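Formate-dependent phosphoribosylglycinamide formyltransferase (PDB 6KHR) belongs to the ATP-grasp proteins and is a formate-dependent formyltransferase of Mycobacterium tuberculosis. Local coordinates at residues Ile280-Glu293 / Tyr302-Ala314. Numbering follows the deposited sequence.
Sequences IVKALGGRGVFGVE and YFADVTVCPAGSA
V306 meets V292 directly across the antiparallel hairpin of strands 288-297 and 300-307, CG2 to CG2 at 3.9 Å. With CG2 anti to the backbone N, V306 sends that methyl toward V292 and the edge of the F290 ring, near the ring plane, while CG1, set between the backbone N and the carbonyl carbon, touches CG1 of I280 at 4.1 Å. L284, one turn further along helix 267-284, adds CD1 to the same methyl CG2 of V306. F303 closes the far end of this apolar layer: the edge of its ring meets CG1 of V292, and its CE1 lies 4.2 Å from CG1 of I280. Helix 131-141 also packs on I280, F303 and V306.

G291 and T307 pair in both directions, G291 N to T307 O at 3.0 Å and 172°, each donor lying in the carbonyl plane. Further on, a classic beta bulge sets A304 and D305 against E293, whose O accepts from A304 N at 2.9 Å and only weakly from D305 N. OE1 of E293 is hydrogen-bonded to OG1 of T227 and OE2 to NE2 of H249. The hairpin's chemistry is thus divided, with aliphatic and aromatic groups joining it to helix 267-284, while the opposite face carries T307 and the E293 carboxylate.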
ATOM      1  N   ILE A 280     -13.303  -5.652  24.847  1.00 39.26           N
ATOM      2  CA  ILE A 280     -12.199  -4.788  25.256  1.00 49.80           C
ATOM      3  C   ILE A 280     -12.174  -3.513  24.417  1.00 50.44           C
ATOM      4  O   ILE A 280     -11.839  -2.432  24.925  1.00 37.88           O
ATOM      5  CB  ILE A 280     -10.844  -5.524  25.195  1.00 39.05           C
ATOM      6  CG1 ILE A 280      -9.764  -4.701  25.888  1.00 33.11           C
ATOM      7  CG2 ILE A 280     -10.406  -5.760  23.781  1.00 31.17           C
ATOM      8  CD1 ILE A 280      -9.970  -4.603  27.357  1.00 36.15           C
ATOM      9  N   VAL A 281     -12.564  -3.591  23.138  1.00 39.96           N
ATOM     10  CA  VAL A 281     -12.446  -2.412  22.293  1.00 50.43           C
ATOM     11  C   VAL A 281     -13.513  -1.393  22.656  1.00 57.35           C
ATOM     12  O   VAL A 281     -13.238  -0.186  22.701  1.00 57.92           O
ATOM     13  CB  VAL A 281     -12.488  -2.779  20.797  1.00 51.72           C
ATOM     14  CG1 VAL A 281     -12.808  -1.537  19.945  1.00 34.60           C
ATOM     15  CG2 VAL A 281     -11.139  -3.363  20.359  1.00 45.59           C
ATOM     16  N   LYS A 282     -14.740  -1.851  22.946  1.00 56.37           N
ATOM     17  CA  LYS A 282     -15.789  -0.904  23.328  1.00 54.66           C
ATOM     18  C   LYS A 282     -15.496  -0.255  24.677  1.00 42.74           C
ATOM     19  O   LYS A 282     -15.867   0.899  24.886  1.00 43.91           O
ATOM     20  CB  LYS A 282     -17.165  -1.574  23.352  1.00 56.46           C
ATOM     21  CG  LYS A 282     -17.869  -1.621  21.999  1.00 70.43           C
ATOM     22  CD  LYS A 282     -19.301  -2.133  22.139  1.00 90.60           C
ATOM     23  CE  LYS A 282     -20.084  -1.995  20.835  1.00 94.87           C
ATOM     24  NZ  LYS A 282     -21.354  -2.779  20.848  1.00 91.98           N
ATOM     25  N   ALA A 283     -14.799  -0.952  25.576  1.00 34.77           N
ATOM     26  CA  ALA A 283     -14.411  -0.326  26.834  1.00 36.23           C
ATOM     27  C   ALA A 283     -13.419   0.804  26.596  1.00 37.67           C
ATOM     28  O   ALA A 283     -13.471   1.834  27.276  1.00 52.89           O
ATOM     29  CB  ALA A 283     -13.829  -1.364  27.794  1.00 38.29           C
ATOM     30  N   LEU A 284     -12.515   0.639  25.634  1.00 41.27           N
ATOM     31  CA  LEU A 284     -11.601   1.732  25.323  1.00 50.88           C
ATOM     32  C   LEU A 284     -12.334   2.890  24.658  1.00 47.75           C
ATOM     33  O   LEU A 284     -12.099   4.053  25.003  1.00 53.02           O
ATOM     34  CB  LEU A 284     -10.451   1.233  24.445  1.00 57.02           C
ATOM     35  CG  LEU A 284      -9.553   0.203  25.136  1.00 50.35           C
ATOM     36  CD1 LEU A 284      -8.650  -0.492  24.126  1.00 34.76           C
ATOM     37  CD2 LEU A 284      -8.741   0.834  26.267  1.00 43.94           C
ATOM     38  N   GLY A 285     -13.239   2.596  23.724  1.00 45.61           N
ATOM     39  CA  GLY A 285     -14.006   3.631  23.049  1.00 46.44           C
ATOM     40  C   GLY A 285     -13.177   4.433  22.055  1.00 47.29           C
ATOM     41  O   GLY A 285     -11.967   4.269  21.909  1.00 52.48           O
ATOM     42  N   GLY A 286     -13.867   5.313  21.344  1.00 47.82           N
ATOM     43  CA  GLY A 286     -13.230   6.155  20.352  1.00 40.12           C
ATOM     44  C   GLY A 286     -13.014   5.432  19.043  1.00 51.12           C
ATOM     45  O   GLY A 286     -13.132   4.213  18.926  1.00 57.59           O
ATOM     46  N   ARG A 287     -12.679   6.216  18.031  1.00 53.04           N
ATOM     47  CA  ARG A 287     -12.340   5.667  16.731  1.00 46.00           C
ATOM     48  C   ARG A 287     -10.915   5.115  16.733  1.00 40.06           C
ATOM     49  O   ARG A 287     -10.057   5.557  17.495  1.00 44.63           O
ATOM     50  CB  ARG A 287     -12.500   6.741  15.659  1.00 37.50           C
ATOM     51  CG  ARG A 287     -13.701   6.524  14.759  1.00 34.03           C
ATOM     52  CD  ARG A 287     -14.137   7.796  14.079  1.00 46.24           C
ATOM     53  NE  ARG A 287     -13.019   8.689  13.815  1.00 57.02           N
ATOM     54  CZ  ARG A 287     -13.101  10.014  13.854  1.00 65.16           C
ATOM     55  NH1 ARG A 287     -14.246  10.595  14.168  1.00 64.19           N
ATOM     56  NH2 ARG A 287     -12.037  10.756  13.589  1.00 61.67           N
ATOM     57  N   GLY A 288     -10.664   4.138  15.880  1.00 44.27           N
ATOM     58  CA  GLY A 288      -9.312   3.641  15.749  1.00 43.94           C
ATOM     59  C   GLY A 288      -9.262   2.235  15.196  1.00 34.20           C
ATOM     60  O   GLY A 288     -10.278   1.627  14.860  1.00 41.66           O
ATOM     61  N   VAL A 289      -8.036   1.741  15.090  1.00 44.14           N
ATOM     62  CA  VAL A 289      -7.764   0.375  14.686  1.00 42.46           C
ATOM     63  C   VAL A 289      -7.064  -0.291  15.852  1.00 34.87           C
ATOM     64  O   VAL A 289      -6.023   0.192  16.317  1.00 46.62           O
ATOM     65  CB  VAL A 289      -6.901   0.295  13.416  1.00 38.67           C
ATOM     66  CG1 VAL A 289      -6.553  -1.103  13.157  1.00 42.54           C
ATOM     67  CG2 VAL A 289      -7.669   0.819  12.245  1.00 33.41           C
ATOM     68  N   PHE A 290      -7.641  -1.368  16.343  1.00 46.15           N
ATOM     69  CA  PHE A 290      -7.131  -2.023  17.534  1.00 49.53           C
ATOM     70  C   PHE A 290      -6.680  -3.424  17.164  1.00 45.96           C
ATOM     71  O   PHE A 290      -7.351  -4.119  16.396  1.00 49.44           O
ATOM     72  CB  PHE A 290      -8.198  -2.068  18.639  1.00 46.16           C
ATOM     73  CG  PHE A 290      -8.660  -0.710  19.102  1.00 39.02           C
ATOM     74  CD1 PHE A 290      -9.508   0.064  18.313  1.00 44.18           C
ATOM     75  CD2 PHE A 290      -8.258  -0.211  20.335  1.00 49.78           C
ATOM     76  CE1 PHE A 290      -9.933   1.305  18.737  1.00 45.32           C
ATOM     77  CE2 PHE A 290      -8.683   1.044  20.767  1.00 48.96           C
ATOM     78  CZ  PHE A 290      -9.523   1.798  19.963  1.00 49.49           C
ATOM     79  N   GLY A 291      -5.516  -3.819  17.692  1.00 38.90           N
ATOM     80  CA  GLY A 291      -5.048  -5.176  17.580  1.00 37.03           C
ATOM     81  C   GLY A 291      -5.253  -5.877  18.909  1.00 50.38           C
ATOM     82  O   GLY A 291      -4.735  -5.440  19.945  1.00 49.67           O
ATOM     83  N   VAL A 292      -6.041  -6.935  18.885  1.00 46.44           N
ATOM     84  CA  VAL A 292      -6.389  -7.634  20.116  1.00 51.17           C
ATOM     85  C   VAL A 292      -5.684  -8.970  20.084  1.00 42.75           C
ATOM     86  O   VAL A 292      -5.901  -9.773  19.166  1.00 32.78           O
ATOM     87  CB  VAL A 292      -7.902  -7.813  20.279  1.00 43.25           C
ATOM     88  CG1 VAL A 292      -8.187  -8.778  21.398  1.00 41.35           C
ATOM     89  CG2 VAL A 292      -8.540  -6.503  20.558  1.00 43.87           C
ATOM     90  N   GLU A 293      -4.849  -9.211  21.086  1.00 35.15           N
ATOM     91  CA  GLU A 293      -4.034 -10.408  21.123  1.00 37.80           C
ATOM     92  C   GLU A 293      -4.739 -11.509  21.899  1.00 40.26           C
ATOM     93  O   GLU A 293      -5.208 -11.286  23.024  1.00 36.70           O
ATOM     94  CB  GLU A 293      -2.665 -10.096  21.721  1.00 47.72           C
ATOM     95  CG  GLU A 293      -1.788  -9.281  20.778  1.00 61.44           C
ATOM     96  CD  GLU A 293      -1.606  -9.945  19.402  1.00 77.07           C
ATOM     97  OE1 GLU A 293      -1.317  -9.224  18.421  1.00 83.56           O
ATOM     98  OE2 GLU A 293      -1.740 -11.183  19.294  1.00 84.89           O
ATOM     99  N   TYR A 302      -8.172 -16.996  25.114  1.00 23.89           N
ATOM    100  CA  TYR A 302      -7.678 -16.184  26.207  1.00 32.01           C
ATOM    101  C   TYR A 302      -7.292 -14.811  25.689  1.00 31.40           C
ATOM    102  O   TYR A 302      -6.675 -14.675  24.631  1.00 40.32           O
ATOM    103  CB  TYR A 302      -6.472 -16.817  26.882  1.00 27.78           C
ATOM    104  CG  TYR A 302      -6.723 -18.193  27.433  1.00 44.26           C
ATOM    105  CD1 TYR A 302      -6.553 -19.326  26.640  1.00 55.18           C
ATOM    106  CD2 TYR A 302      -7.106 -18.372  28.743  1.00 54.41           C
ATOM    107  CE1 TYR A 302      -6.765 -20.598  27.150  1.00 59.08           C
ATOM    108  CE2 TYR A 302      -7.322 -19.632  29.262  1.00 59.77           C
ATOM    109  CZ  TYR A 302      -7.147 -20.745  28.464  1.00 65.57           C
ATOM    110  OH  TYR A 302      -7.361 -22.001  28.989  1.00 71.70           O
ATOM    111  N   PHE A 303      -7.674 -13.801  26.442  1.00 41.73           N
ATOM    112  CA  PHE A 303      -7.166 -12.464  26.215  1.00 42.37           C
ATOM    113  C   PHE A 303      -5.711 -12.385  26.658  1.00 39.59           C
ATOM    114  O   PHE A 303      -5.381 -12.779  27.775  1.00 51.54           O
ATOM    115  CB  PHE A 303      -8.012 -11.453  26.985  1.00 47.84           C
ATOM    116  CG  PHE A 303      -7.490 -10.073  26.888  1.00 46.83           C
ATOM    117  CD1 PHE A 303      -7.690  -9.331  25.721  1.00 42.18           C
ATOM    118  CD2 PHE A 303      -6.758  -9.522  27.932  1.00 34.15           C
ATOM    119  CE1 PHE A 303      -7.208  -8.040  25.612  1.00 32.92           C
ATOM    120  CE2 PHE A 303      -6.262  -8.243  27.835  1.00 38.78           C
ATOM    121  CZ  PHE A 303      -6.494  -7.489  26.670  1.00 33.41           C
ATOM    122  N   ALA A 304      -4.847 -11.865  25.797  1.00 37.73           N
ATOM    123  CA  ALA A 304      -3.484 -11.593  26.239  1.00 37.44           C
ATOM    124  C   ALA A 304      -3.131 -10.118  26.257  1.00 49.01           C
ATOM    125  O   ALA A 304      -2.429  -9.682  27.173  1.00 59.00           O
ATOM    126  CB  ALA A 304      -2.468 -12.329  25.366  1.00 26.12           C
ATOM    127  N   ASP A 305      -3.583  -9.339  25.272  1.00 51.02           N
ATOM    128  CA  ASP A 305      -3.196  -7.936  25.184  1.00 40.91           C
ATOM    129  C   ASP A 305      -4.018  -7.221  24.114  1.00 44.17           C
ATOM    130  O   ASP A 305      -4.715  -7.844  23.311  1.00 39.46           O
ATOM    131  CB  ASP A 305      -1.707  -7.798  24.879  1.00 32.78           C
ATOM    132  CG  ASP A 305      -1.173  -6.445  25.242  1.00 55.48           C
ATOM    133  OD1 ASP A 305      -1.913  -5.686  25.910  1.00 65.80           O
ATOM    134  OD2 ASP A 305      -0.027  -6.137  24.855  1.00 65.68           O
ATOM    135  N   VAL A 306      -3.906  -5.894  24.107  1.00 36.31           N
ATOM    136  CA  VAL A 306      -4.433  -5.054  23.039  1.00 49.93           C
ATOM    137  C   VAL A 306      -3.494  -3.872  22.832  1.00 47.89           C
ATOM    138  O   VAL A 306      -3.006  -3.274  23.798  1.00 49.90           O
ATOM    139  CB  VAL A 306      -5.875  -4.573  23.333  1.00 55.77           C
ATOM    140  CG1 VAL A 306      -5.962  -3.871  24.676  1.00 50.09           C
ATOM    141  CG2 VAL A 306      -6.386  -3.665  22.197  1.00 52.16           C
ATOM    142  N   THR A 307      -3.246  -3.530  21.566  1.00 52.13           N
ATOM    143  CA  THR A 307      -2.483  -2.335  21.231  1.00 56.37           C
ATOM    144  C   THR A 307      -3.272  -1.396  20.323  1.00 53.93           C
ATOM    145  O   THR A 307      -3.966  -1.834  19.400  1.00 57.19           O
ATOM    146  CB  THR A 307      -1.182  -2.680  20.547  1.00 59.41           C
ATOM    147  OG1 THR A 307      -0.568  -1.468  20.103  1.00 81.53           O
ATOM    148  CG2 THR A 307      -1.429  -3.580  19.361  1.00 47.30           C
ATOM    149  N   VAL A 308      -3.118  -0.095  20.573  1.00 53.63           N
ATOM    150  CA  VAL A 308      -3.743   0.948  19.764  1.00 63.52           C
ATOM    151  C   VAL A 308      -2.877   1.297  18.557  1.00 60.78           C
ATOM    152  O   VAL A 308      -3.170   2.254  17.830  1.00 62.24           O
ATOM    153  CB  VAL A 308      -4.018   2.209  20.607  1.00 71.03           C
ATOM    154  CG1 VAL A 308      -4.819   1.869  21.863  1.00 62.56           C
ATOM    155  CG2 VAL A 308      -2.706   2.919  20.956  1.00 65.20           C
ATOM    156  N   CYS A 309      -1.814   0.527  18.323  1.00 67.26           N
ATOM    157  CA  CYS A 309      -0.880   0.759  17.222  1.00 78.79           C
ATOM    158  C   CYS A 309      -0.800  -0.459  16.304  1.00 91.11           C
ATOM    159  O   CYS A 309      -0.909  -1.595  16.768  1.00 86.42           O
ATOM    160  CB  CYS A 309       0.524   1.080  17.754  1.00 84.81           C
ATOM    161  SG  CYS A 309       0.593   2.271  19.120  1.00 91.82           S
ATOM    162  N   PRO A 310      -0.577  -0.260  14.987  1.00113.73           N
ATOM    163  CA  PRO A 310      -0.599  -1.401  14.057  1.00119.96           C
ATOM    164  C   PRO A 310       0.487  -2.421  14.343  1.00126.57           C
ATOM    165  O   PRO A 310       1.676  -2.150  14.155  1.00137.88           O
ATOM    166  CB  PRO A 310      -0.394  -0.743  12.684  1.00122.19           C
ATOM    167  CG  PRO A 310       0.335   0.527  12.986  1.00125.07           C
ATOM    168  CD  PRO A 310      -0.207   0.997  14.310  1.00122.81           C
ATOM    169  N   ALA A 311       0.080  -3.610  14.782  1.00124.25           N
ATOM    170  CA  ALA A 311       1.034  -4.631  15.197  1.00121.58           C
ATOM    171  C   ALA A 311       1.887  -5.113  14.026  1.00103.30           C
ATOM    172  O   ALA A 311       1.485  -5.052  12.860  1.00 98.65           O
ATOM    173  CB  ALA A 311       0.300  -5.816  15.832  1.00121.62           C
ATOM    174  N   GLY A 312       3.090  -5.582  14.358  1.00 84.72           N
ATOM    175  CA  GLY A 312       3.925  -6.231  13.373  1.00 61.40           C
ATOM    176  C   GLY A 312       3.218  -7.348  12.627  1.00 56.74           C
ATOM    177  O   GLY A 312       3.445  -7.534  11.428  1.00 56.25           O
ATOM    178  N   SER A 313       2.336  -8.092  13.308  1.00 45.83           N
ATOM    179  CA  SER A 313       1.640  -9.165  12.598  1.00 38.95           C
ATOM    180  C   SER A 313       0.673  -8.643  11.538  1.00 43.91           C
ATOM    181  O   SER A 313       0.356  -9.381  10.598  1.00 52.33           O
ATOM    182  CB  SER A 313       0.881 -10.063  13.566  1.00 34.15           C
ATOM    183  OG  SER A 313      -0.186  -9.364  14.158  1.00 49.80           O
ATOM    184  N   ALA A 314       0.217  -7.393  11.662  1.00 31.65           N
ATOM    185  CA  ALA A 314      -0.714  -6.815  10.697  1.00 40.06           C
ATOM    186  C   ALA A 314      -0.109  -6.659   9.298  1.00 44.77           C
ATOM    187  O   ALA A 314      -0.868  -6.490   8.337  1.00 34.21           O
ATOM    188  CB  ALA A 314      -1.205  -5.456  11.203  1.00 41.07           C
TER